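Local coordinates for protein phosphotransferase ChpT (Brucella abortus, PDB 4QPK) that relays phosphoryl groups through a homodimeric, histidine kinase-like scaffold in the pathway that controls cell growth, division and survival inside mammalian host cells, at residues B[145-149]-B[221-227]. Sequence-based numbering, arbitrary orientation.
Sequences NKVKL and LAEEAGM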
loop_
_atom_site.group_PDB
_atom_site.type_symbol
_atom_site.label_atom_id
_atom_site.label_comp_id
_atom_site.label_asym_id
_atom_site.label_seq_id
_atom_site.Cartn_x
_atom_site.Cartn_y
_atom_site.Cartn_z
ATOM N N ASN B 145 -7.428 -15.167 -5.885
ATOM C CA ASN B 145 -7.586 -14.187 -6.947
ATOM C C ASN B 145 -9.039 -14.011 -7.399
ATOM O O ASN B 145 -9.394 -12.952 -7.926
ATOM C CB ASN B 145 -6.671 -14.539 -8.118
ATOM C CG ASN B 145 -5.222 -14.209 -7.815
ATOM O OD1 ASN B 145 -4.945 -13.280 -7.053
ATOM N ND2 ASN B 145 -4.302 -15.016 -8.326
ATOM N N LYS B 146 -9.883 -15.022 -7.181
ATOM C CA LYS B 146 -11.304 -14.852 -7.473
ATOM C C LYS B 146 -11.944 -13.897 -6.458
ATOM O O LYS B 146 -12.769 -13.054 -6.814
ATOM C CB LYS B 146 -12.024 -16.206 -7.477
ATOM C CG LYS B 146 -11.472 -17.151 -8.559
ATOM C CD LYS B 146 -12.367 -18.384 -8.793
ATOM C CE LYS B 146 -11.668 -19.348 -9.759
ATOM N NZ LYS B 146 -12.437 -20.610 -9.951
ATOM N N VAL B 147 -11.552 -14.008 -5.193
ATOM C CA VAL B 147 -12.103 -13.087 -4.193
ATOM C C VAL B 147 -11.530 -11.677 -4.369
ATOM O O VAL B 147 -12.239 -10.683 -4.180
ATOM C CB VAL B 147 -11.853 -13.571 -2.764
ATOM C CG1 VAL B 147 -12.526 -12.611 -1.779
ATOM C CG2 VAL B 147 -12.426 -14.994 -2.565
ATOM N N LYS B 148 -10.255 -11.573 -4.745
ATOM C CA LYS B 148 -9.704 -10.248 -5.051
ATOM C C LYS B 148 -10.409 -9.623 -6.269
ATOM O O LYS B 148 -10.712 -8.426 -6.262
ATOM C CB LYS B 148 -8.182 -10.336 -5.262
ATOM C CG LYS B 148 -7.426 -10.773 -3.996
ATOM C CD LYS B 148 -5.901 -10.800 -4.200
ATOM C CE LYS B 148 -5.341 -9.344 -4.229
ATOM N NZ LYS B 148 -3.862 -9.353 -4.334
ATOM N N LEU B 149 -10.713 -10.430 -7.286
ATOM C CA LEU B 149 -11.484 -9.942 -8.427
ATOM C C LEU B 149 -12.832 -9.373 -7.947
ATOM O O LEU B 149 -13.213 -8.269 -8.323
ATOM C CB LEU B 149 -11.704 -11.061 -9.455
ATOM C CG LEU B 149 -12.749 -10.742 -10.531
ATOM C CD1 LEU B 149 -12.290 -9.579 -11.395
ATOM C CD2 LEU B 149 -13.002 -11.997 -11.385
ATOM N N LEU B 221 -6.637 -9.676 -12.792
ATOM C CA LEU B 221 -7.087 -10.697 -11.855
ATOM C C LEU B 221 -8.062 -11.657 -12.533
ATOM O O LEU B 221 -7.977 -12.863 -12.349
ATOM C CB LEU B 221 -7.749 -10.062 -10.620
ATOM C CG LEU B 221 -6.831 -9.325 -9.648
ATOM C CD1 LEU B 221 -7.686 -8.534 -8.659
ATOM C CD2 LEU B 221 -5.930 -10.298 -8.913
ATOM N N ALA B 222 -8.967 -11.109 -13.343
ATOM C CA ALA B 222 -9.943 -11.933 -14.041
ATOM C C ALA B 222 -9.222 -12.909 -14.970
ATOM O O ALA B 222 -9.547 -14.088 -15.009
ATOM C CB ALA B 222 -10.912 -11.069 -14.826
ATOM N N GLU B 223 -8.225 -12.411 -15.694
ATOM C CA GLU B 223 -7.453 -13.264 -16.597
ATOM C C GLU B 223 -6.734 -14.368 -15.827
ATOM O O GLU B 223 -6.756 -15.539 -16.223
ATOM C CB GLU B 223 -6.461 -12.426 -17.419
ATOM C CG GLU B 223 -5.535 -13.283 -18.253
ATOM C CD GLU B 223 -4.639 -12.480 -19.187
ATOM O OE1 GLU B 223 -4.144 -11.408 -18.774
ATOM O OE2 GLU B 223 -4.420 -12.941 -20.331
ATOM N N GLU B 224 -6.114 -13.994 -14.710
ATOM C CA GLU B 224 -5.399 -14.931 -13.861
ATOM C C GLU B 224 -6.305 -16.013 -13.299
ATOM O O GLU B 224 -5.913 -17.172 -13.200
ATOM C CB GLU B 224 -4.730 -14.172 -12.709
ATOM C CG GLU B 224 -4.046 -15.027 -11.655
ATOM C CD GLU B 224 -3.057 -16.013 -12.201
ATOM O OE1 GLU B 224 -2.387 -15.697 -13.210
ATOM O OE2 GLU B 224 -2.947 -17.110 -11.598
ATOM N N ALA B 225 -7.517 -15.619 -12.932
ATOM C CA ALA B 225 -8.467 -16.519 -12.295
ATOM C C ALA B 225 -9.228 -17.389 -13.302
ATOM O O ALA B 225 -9.977 -18.288 -12.915
ATOM C CB ALA B 225 -9.462 -15.711 -11.451
ATOM N N GLY B 226 -9.038 -17.119 -14.588
ATOM C CA GLY B 226 -9.779 -17.825 -15.623
ATOM C C GLY B 226 -11.252 -17.450 -15.661
ATOM O O GLY B 226 -12.102 -18.252 -16.064
ATOM N N MET B 227 -11.564 -16.224 -15.253
ATOM C CA MET B 227 -12.934 -15.736 -15.273
ATOM C C MET B 227 -13.075 -14.597 -16.275
ATOM O O MET B 227 -12.114 -13.890 -16.573
ATOM C CB MET B 227 -13.380 -15.279 -13.875
ATOM C CG MET B 227 -13.356 -16.372 -12.839
ATOM S SD MET B 227 -13.804 -15.795 -11.191
ATOM C CE MET B 227 -15.559 -15.487 -11.341
#
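Leu221 spreads its two methyl branches against the first turn of helix 144-160. Leu221 CD1 lies against the backbone, 3.8 Å from Leu149 N and close to Lys148 CB, while Leu221 CD2 comes within 3.6 Å of Asn145 OD1, the amide side chain crossing the leucine nearly at a right angle. The same amide reaches on to Glu224, whose chain bends beyond CG: Asn145 ND2 sits 3.3 Å from the methylene Glu224 CG, with Glu224 OE2 farther off at 4.1 Å. The carboxylate plane stands 79° from the amide plane.

Leu149 points both methyls at Ala222 and Met227. With CG swung away from its backbone N (chi1 167°), Leu149 CD1 rests on Ala222 CB at 4.0 Å and Leu149 CD2 reaches Met227 SD at 3.9 Å. That sulfur also touches Lys146, whose extended chain crosses the thioether roughly perpendicularly, Lys146 CG lying 3.8 Å from Met227 SD; Lys146 CG also packs on Ala225 CB, and Lys146 CE passes near Ala225 O. A Schellman motif at Gly226 ends helix 213-225, and Met227, just past it, packs on Leu149 and the aliphatic part of Lys146.

The short helical segments run roughly antiparallel (151°), their axes 8.8 Å apart. Lys148 NZ is hydrogen-bonded to Tyr217 OH and the carbonyl oxygens of Phe103 and Gly104. In this kinase-like C-terminal domain, the pair packs on the mixed sheet through Ile229, Phe180 and Ala242, while Leu44 and Ala48 of the second subunit pack against Leu221, Glu224 and Lys148.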